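Local coordinates for hypothetical protein PA2218 (Pseudomonas aeruginosa, PDB 2HDW) that is of unknown function but has the alpha/beta hydrolase fold, and is probably a hydrolase, at residues 148-151 and 152-156; 224-227 and 228-232; 256-259 and 260-263. One frame throughout, in Å; residues are numbered along the deposited sequence.

Contact 1 (148-151 and 152-156)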
loop_
_atom_site.group_PDB
_atom_site.type_symbol
_atom_site.label_atom_id
_atom_site.label_comp_id
_atom_site.label_asym_id
_atom_site.label_seq_id
_atom_site.Cartn_x
_atom_site.Cartn_y
_atom_site.Cartn_z
ATOM N N PRO A 148 -1.039 -11.891 -2.112
ATOM C CA PRO A 148 0.039 -11.156 -2.782
ATOM C C PRO A 148 -0.214 -11.041 -4.279
ATOM O O PRO A 148 0.175 -10.057 -4.913
ATOM C CB PRO A 148 1.278 -11.987 -2.457
ATOM C CG PRO A 148 0.731 -13.377 -2.355
ATOM C CD PRO A 148 -0.550 -13.172 -1.575
ATOM N N ASP A 149 -0.882 -12.048 -4.832
ATOM C CA ASP A 149 -1.196 -12.077 -6.263
ATOM C C ASP A 149 -2.265 -11.035 -6.587
ATOM O O ASP A 149 -2.045 -10.133 -7.397
ATOM C CB ASP A 149 -1.699 -13.471 -6.655
ATOM C CG ASP A 149 -1.870 -13.644 -8.160
ATOM O OD1 ASP A 149 -2.215 -12.665 -8.845
ATOM O OD2 ASP A 149 -1.682 -14.777 -8.659
ATOM N N ILE A 150 -3.421 -11.162 -5.941
ATOM C CA ILE A 150 -4.527 -10.244 -6.172
ATOM C C ILE A 150 -4.158 -8.798 -5.853
ATOM O O ILE A 150 -4.532 -7.880 -6.581
ATOM C CB ILE A 150 -5.766 -10.641 -5.337
ATOM C CG1 ILE A 150 -6.258 -12.029 -5.765
ATOM C CG2 ILE A 150 -6.880 -9.608 -5.521
ATOM C CD1 ILE A 150 -7.476 -12.536 -4.977
ATOM N N ASN A 151 -3.414 -8.590 -4.772
ATOM C CA ASN A 151 -3.030 -7.238 -4.400
ATOM C C ASN A 151 -2.032 -6.653 -5.394
ATOM O O ASN A 151 -2.071 -5.457 -5.696
ATOM C CB ASN A 151 -2.483 -7.220 -2.966
ATOM C CG ASN A 151 -3.590 -7.390 -1.927
ATOM O OD1 ASN A 151 -4.755 -7.083 -2.196
ATOM N ND2 ASN A 151 -3.233 -7.861 -0.739
ATOM N N THR A 152 -1.140 -7.487 -5.918
ATOM C CA THR A 152 -0.196 -6.990 -6.911
ATOM C C THR A 152 -1.036 -6.550 -8.114
ATOM O O THR A 152 -0.793 -5.501 -8.706
ATOM C CB THR A 152 0.815 -8.085 -7.315
ATOM O OG1 THR A 152 1.696 -8.340 -6.211
ATOM C CG2 THR A 152 1.629 -7.651 -8.523
ATOM N N GLU A 153 -2.048 -7.347 -8.451
ATOM C CA GLU A 153 -2.946 -7.025 -9.564
ATOM C C GLU A 153 -3.690 -5.697 -9.325
ATOM O O GLU A 153 -3.876 -4.905 -10.257
ATOM C CB GLU A 153 -3.947 -8.171 -9.768
ATOM C CG GLU A 153 -5.183 -7.834 -10.607
ATOM C CD GLU A 153 -4.854 -7.262 -11.981
ATOM O OE1 GLU A 153 -3.823 -7.646 -12.571
ATOM O OE2 GLU A 153 -5.647 -6.433 -12.482
ATOM N N ASP A 154 -4.095 -5.443 -8.083
ATOM C CA ASP A 154 -4.810 -4.203 -7.756
ATOM C C ASP A 154 -4.039 -2.972 -8.223
ATOM O O ASP A 154 -4.617 -2.014 -8.732
ATOM C CB ASP A 154 -5.042 -4.075 -6.246
ATOM C CG ASP A 154 -6.092 -5.035 -5.718
ATOM O OD1 ASP A 154 -7.005 -5.423 -6.478
ATOM O OD2 ASP A 154 -6.020 -5.384 -4.520
ATOM N N PHE A 155 -2.725 -2.995 -8.043
ATOM C CA PHE A 155 -1.893 -1.873 -8.447
ATOM C C PHE A 155 -1.976 -1.630 -9.953
ATOM O O PHE A 155 -2.091 -0.493 -10.398
ATOM C CB PHE A 155 -0.442 -2.126 -8.035
ATOM C CG PHE A 155 0.097 -1.116 -7.065
ATOM C CD1 PHE A 155 0.821 -1.525 -5.948
ATOM C CD2 PHE A 155 -0.095 0.248 -7.283
ATOM C CE1 PHE A 155 1.351 -0.589 -5.058
ATOM C CE2 PHE A 155 0.431 1.196 -6.400
ATOM C CZ PHE A 155 1.157 0.774 -5.282
ATOM N N SER A 156 -1.918 -2.699 -10.737
ATOM C CA SER A 156 -1.988 -2.561 -12.184
ATOM C C SER A 156 -3.407 -2.246 -12.651
ATOM O O SER A 156 -3.604 -1.685 -13.730
ATOM C CB SER A 156 -1.454 -3.824 -12.858
ATOM O OG SER A 156 -0.038 -3.870 -12.736
#
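The carbonyl of Pro148 meets Thr152 one turn on at the start of helix 148-164, where proline, which has no backbone N-H to offer, suits the first turn. Pro148 O receives Thr152 N, and the threonine hydroxyl bends back as well, leaving Thr152 OG1 2.6 Å from Pro148 O. With OG1 beside its own backbone N (chi1 -70°), Thr152 keeps the polar branch near the helix. Asp149 comes next: its carbonyl takes Glu153 N, with Glu153 N 3.0 Å from Asp149 O. Ile150 O accepts Asp154 N at 2.9 Å. Beside that bond, Asp154 CG lies 3.4 Å from Ile150 O, its chi1 of -72° setting CG beside its own backbone N. The bond from Phe155 N to Asn151 O is weak, at 3.5 Å. The polar ends have further partners: Asn187 OD1 for the Thr152 hydroxyl, Tyr77 for Asp149, Arg76, in a salt bridge, for Glu153, and Ser133 and Asn75 for Asp154 OD1, which suits a buried carboxylate; those of Asp149 and Glu153 probably offset their like charges. Asn151 and Pro148 touch Phe292 of helix 289-292. Phe155 is set edge-to-face with Phe130 of strand 126-130 and also meets Trp181 and Ala185, so this face of helix 148-164 packs against strand 126-130 and helix 180-191.

Contact 2 (224-227 and 228-232)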
loop_
_atom_site.group_PDB
_atom_site.type_symbol
_atom_site.label_atom_id
_atom_site.label_comp_id
_atom_site.label_asym_id
_atom_site.label_seq_id
_atom_site.Cartn_x
_atom_site.Cartn_y
_atom_site.Cartn_z
ATOM N N THR A 224 5.539 -24.446 10.694
ATOM C CA THR A 224 4.755 -25.658 10.496
ATOM C C THR A 224 3.574 -25.686 11.461
ATOM O O THR A 224 2.462 -26.063 11.093
ATOM C CB THR A 224 5.630 -26.908 10.715
ATOM O OG1 THR A 224 6.709 -26.899 9.771
ATOM C CG2 THR A 224 4.809 -28.185 10.537
ATOM N N ARG A 225 3.827 -25.278 12.700
ATOM C CA ARG A 225 2.797 -25.239 13.731
ATOM C C ARG A 225 1.691 -24.271 13.298
ATOM O O ARG A 225 0.507 -24.572 13.426
ATOM C CB ARG A 225 3.425 -24.775 15.047
ATOM C CG ARG A 225 2.501 -24.752 16.249
ATOM C CD ARG A 225 3.044 -23.764 17.281
ATOM N NE ARG A 225 4.491 -23.910 17.444
ATOM C CZ ARG A 225 5.318 -22.923 17.781
ATOM N NH1 ARG A 225 4.850 -21.699 17.998
ATOM N NH2 ARG A 225 6.620 -23.157 17.894
ATOM N N THR A 226 2.085 -23.108 12.785
ATOM C CA THR A 226 1.122 -22.109 12.332
ATOM C C THR A 226 0.279 -22.649 11.174
ATOM O O THR A 226 -0.940 -22.481 11.151
ATOM C CB THR A 226 1.839 -20.811 11.880
ATOM O OG1 THR A 226 2.502 -20.224 13.005
ATOM C CG2 THR A 226 0.835 -19.802 11.313
ATOM N N LEU A 227 0.930 -23.303 10.217
ATOM C CA LEU A 227 0.223 -23.864 9.075
ATOM C C LEU A 227 -0.755 -24.954 9.513
ATOM O O LEU A 227 -1.877 -25.041 9.002
ATOM C CB LEU A 227 1.226 -24.414 8.062
ATOM C CG LEU A 227 2.083 -23.337 7.390
ATOM C CD1 LEU A 227 3.113 -23.997 6.477
ATOM C CD2 LEU A 227 1.180 -22.378 6.599
ATOM N N GLU A 228 -0.341 -25.779 10.472
ATOM C CA GLU A 228 -1.214 -26.830 10.963
ATOM C C GLU A 228 -2.468 -26.202 11.554
ATOM O O GLU A 228 -3.575 -26.686 11.328
ATOM C CB GLU A 228 -0.504 -27.676 12.024
ATOM C CG GLU A 228 0.687 -28.452 11.483
ATOM C CD GLU A 228 1.392 -29.264 12.551
ATOM O OE1 GLU A 228 1.320 -28.873 13.737
ATOM O OE2 GLU A 228 2.029 -30.281 12.201
ATOM N N GLN A 229 -2.287 -25.119 12.307
ATOM C CA GLN A 229 -3.405 -24.415 12.929
ATOM C C GLN A 229 -4.321 -23.809 11.872
ATOM O O GLN A 229 -5.540 -23.833 12.013
ATOM C CB GLN A 229 -2.890 -23.298 13.843
ATOM C CG GLN A 229 -2.059 -23.770 15.018
ATOM C CD GLN A 229 -1.506 -22.615 15.835
ATOM O OE1 GLN A 229 -0.677 -21.837 15.356
ATOM N NE2 GLN A 229 -1.969 -22.491 17.074
ATOM N N LEU A 230 -3.729 -23.247 10.821
ATOM C CA LEU A 230 -4.518 -22.646 9.750
ATOM C C LEU A 230 -5.392 -23.723 9.118
ATOM O O LEU A 230 -6.543 -23.469 8.778
ATOM C CB LEU A 230 -3.598 -22.002 8.702
ATOM C CG LEU A 230 -2.853 -20.764 9.228
ATOM C CD1 LEU A 230 -1.811 -20.287 8.227
ATOM C CD2 LEU A 230 -3.863 -19.666 9.519
ATOM N N GLY A 231 -4.839 -24.927 8.968
ATOM C CA GLY A 231 -5.604 -26.025 8.408
ATOM C C GLY A 231 -6.832 -26.293 9.264
ATOM O O GLY A 231 -7.934 -26.490 8.747
ATOM N N GLN A 232 -6.653 -26.306 10.583
ATOM C CA GLN A 232 -7.779 -26.531 11.490
ATOM C C GLN A 232 -8.807 -25.411 11.317
ATOM O O GLN A 232 -10.016 -25.643 11.384
ATOM C CB GLN A 232 -7.313 -26.542 12.955
ATOM C CG GLN A 232 -6.490 -27.743 13.395
ATOM C CD GLN A 232 -7.259 -29.051 13.324
ATOM O OE1 GLN A 232 -8.490 -29.065 13.360
ATOM N NE2 GLN A 232 -6.534 -30.158 13.238
#
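The carboxylate of Glu228 reaches back across this turn of helix 220-240 to the methyl of Thr224, with Glu228 OE2 3.9 Å from Thr224 CG2; across the two segments no stack is formed. The amide of Gln229 does likewise at the neighbouring position, Gln229 OE1 lying 3.5 Å from Thr226 CA. Both chains start beside their own backbone N (chi1 -65° and -63°) and run extended, which lays their aliphatic stems against carbonyls of the preceding turn: Glu228 CG is 3.0 Å from Thr224 O, and Gln229 CG is 3.1 Å from Arg225 O. The guanidinium of Arg225 turns to a salt bridge with Glu221 instead of to Glu228. These long polar residues suit an exposed helix surface. An apolar strip runs along another side: Leu227 CD2 is 4.0 Å from Leu230 CD1, and Thr226 CG2 joins it 4.1 Å from Leu230 CD1. The backbone ladder is regular, as in Leu230 N to Thr226 O at 2.9 Å. Thr226, Leu227 and Leu230 all touch Met293, just after helix 289-292. The helix thus stands well away from the central sheet, in the insertion between strands 197-201 and 309-314 where hydrolases of this fold often carry a cap.

Contact 3 (256-259 and 260-263)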
loop_
_atom_site.group_PDB
_atom_site.type_symbol
_atom_site.label_atom_id
_atom_site.label_comp_id
_atom_site.label_asym_id
_atom_site.label_seq_id
_atom_site.Cartn_x
_atom_site.Cartn_y
_atom_site.Cartn_z
ATOM N N GLU A 256 4.047 -4.142 24.824
ATOM C CA GLU A 256 4.325 -4.145 23.389
ATOM C C GLU A 256 5.523 -3.272 23.054
ATOM O O GLU A 256 5.760 -2.252 23.702
ATOM C CB GLU A 256 3.110 -3.653 22.592
ATOM C CG GLU A 256 1.937 -4.611 22.593
ATOM C CD GLU A 256 0.903 -4.286 23.650
ATOM O OE1 GLU A 256 1.216 -3.509 24.581
ATOM O OE2 GLU A 256 -0.223 -4.819 23.549
ATOM N N ALA A 257 6.273 -3.678 22.036
ATOM C CA ALA A 257 7.439 -2.920 21.602
ATOM C C ALA A 257 6.973 -1.554 21.121
ATOM O O ALA A 257 5.815 -1.387 20.739
ATOM C CB ALA A 257 8.152 -3.657 20.478
ATOM N N GLN A 258 7.879 -0.583 21.129
ATOM C CA GLN A 258 7.550 0.773 20.711
ATOM C C GLN A 258 6.920 0.884 19.325
ATOM O O GLN A 258 5.987 1.668 19.132
ATOM C CB GLN A 258 8.796 1.662 20.766
ATOM C CG GLN A 258 8.507 3.137 20.515
ATOM C CD GLN A 258 7.583 3.748 21.569
ATOM O OE1 GLN A 258 7.855 3.674 22.768
ATOM N NE2 GLN A 258 6.491 4.361 21.120
ATOM N N PHE A 259 7.413 0.117 18.356
ATOM C CA PHE A 259 6.844 0.215 17.016
ATOM C C PHE A 259 5.368 -0.194 17.002
ATOM O O PHE A 259 4.605 0.258 16.149
ATOM C CB PHE A 259 7.687 -0.592 16.002
ATOM C CG PHE A 259 7.335 -2.055 15.910
ATOM C CD1 PHE A 259 6.432 -2.503 14.955
ATOM C CD2 PHE A 259 7.941 -2.986 16.747
ATOM C CE1 PHE A 259 6.138 -3.866 14.828
ATOM C CE2 PHE A 259 7.654 -4.348 16.629
ATOM C CZ PHE A 259 6.752 -4.787 15.667
ATOM N N LEU A 260 4.957 -1.021 17.962
ATOM C CA LEU A 260 3.557 -1.428 18.047
ATOM C C LEU A 260 2.758 -0.299 18.693
ATOM O O LEU A 260 1.608 -0.043 18.327
ATOM C CB LEU A 260 3.416 -2.713 18.868
ATOM C CG LEU A 260 3.983 -3.933 18.148
ATOM C CD1 LEU A 260 3.879 -5.163 19.034
ATOM C CD2 LEU A 260 3.213 -4.138 16.846
ATOM N N VAL A 261 3.375 0.376 19.654
ATOM C CA VAL A 261 2.729 1.502 20.316
ATOM C C VAL A 261 2.542 2.598 19.270
ATOM O O VAL A 261 1.521 3.293 19.249
ATOM C CB VAL A 261 3.597 2.050 21.457
ATOM C CG1 VAL A 261 2.935 3.284 22.062
ATOM C CG2 VAL A 261 3.795 0.967 22.524
ATOM N N ASP A 262 3.541 2.747 18.402
ATOM C CA ASP A 262 3.481 3.742 17.338
ATOM C C ASP A 262 2.295 3.457 16.422
ATOM O O ASP A 262 1.547 4.369 16.066
ATOM C CB ASP A 262 4.760 3.725 16.498
ATOM C CG ASP A 262 5.957 4.299 17.233
ATOM O OD1 ASP A 262 5.777 4.902 18.315
ATOM O OD2 ASP A 262 7.083 4.151 16.716
ATOM N N TYR A 263 2.136 2.193 16.029
ATOM C CA TYR A 263 1.034 1.809 15.152
ATOM C C TYR A 263 -0.305 2.152 15.792
ATOM O O TYR A 263 -1.207 2.667 15.134
ATOM C CB TYR A 263 1.071 0.310 14.845
ATOM C CG TYR A 263 1.981 -0.086 13.701
ATOM C CD1 TYR A 263 1.975 0.623 12.500
ATOM C CD2 TYR A 263 2.797 -1.212 13.794
ATOM C CE1 TYR A 263 2.760 0.213 11.413
ATOM C CE2 TYR A 263 3.583 -1.633 12.714
ATOM C CZ TYR A 263 3.558 -0.915 11.529
ATOM O OH TYR A 263 4.318 -1.335 10.459
#
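Leu260 packs over the ring of Phe259 in the first turn of helix 258-267, a helix N-terminus with Ala257 at the N-cap, within the region inserted between two strands of the alpha/beta hydrolase fold. Leu260 CG sits over one face of the Phe259 ring, 3.9 Å from its centroid, in a CH-pi contact. The ring is brought there by an unusual first torsion, which sets Phe259 CG between the backbone N and the carbonyl carbon (chi1 85°). The branched leucine serves two neighbours at once: CD2 continues the contact at Phe259 CE1, while Leu260 CD1 reaches 3.9 Å to Glu256 CB. The acid end of Glu256 leads away to the backbone N atoms of Lys253 and Gly254. Leu260 N and Val261 N both bond to Ala257 O, so this carbonyl is gripped twice. Alanine at the N-cap offers no side-chain acceptor. Val261 CB lies 3.7 Å from Gln258 NE2, and Val261 CG2 lies 3.6 Å from Ala257 O. Asp262 is one turn on from Gln258 and is tied to it twice. Asp262 N bonds to Gln258 O at 2.8 Å, and Gln258 NE2 gives a nearly straight bond (166°) to the carboxylate: Asp262 OD1 lies in the amide plane of Gln258, but the N-H comes to it from above the carboxylate plane. An amide donor suits a carboxylate acceptor at this spacing. Buried Tyr263 turns its ring back toward Phe259, while its hydroxyl bonds with Tyr204 and its ring also meets His344. Phe259 in turn stacks on His318 and meets Tyr214 edge-to-face. Tyr263 CE2 meets the edge of the Phe259 ring near its plane, 3.7 Å from Phe259 CD1.

Overall arrangement
Contacts 1, 2 and 3 follow one another along the chain: contacts 1 and 2 lie within helices 148-164 and 220-240, and contact 3 spans the start of helix 258-267. None touches another: the centres of contacts 1 and 2 are about 25 Å apart, those of 1 and 3 about 28 Å, and those of 2 and 3 about 27 Å. Contact 1 belongs to the core, beside the eight-stranded mixed sheet. Contacts 2 and 3 lie on successive helices of the insertion between strands 197-201 and 309-314, contact 2 farther from the chain's centre. Contacts 1 and 3 are on opposite sides of that centre. The three thus sample the core of an alpha/beta-hydrolase fold and a probable cap.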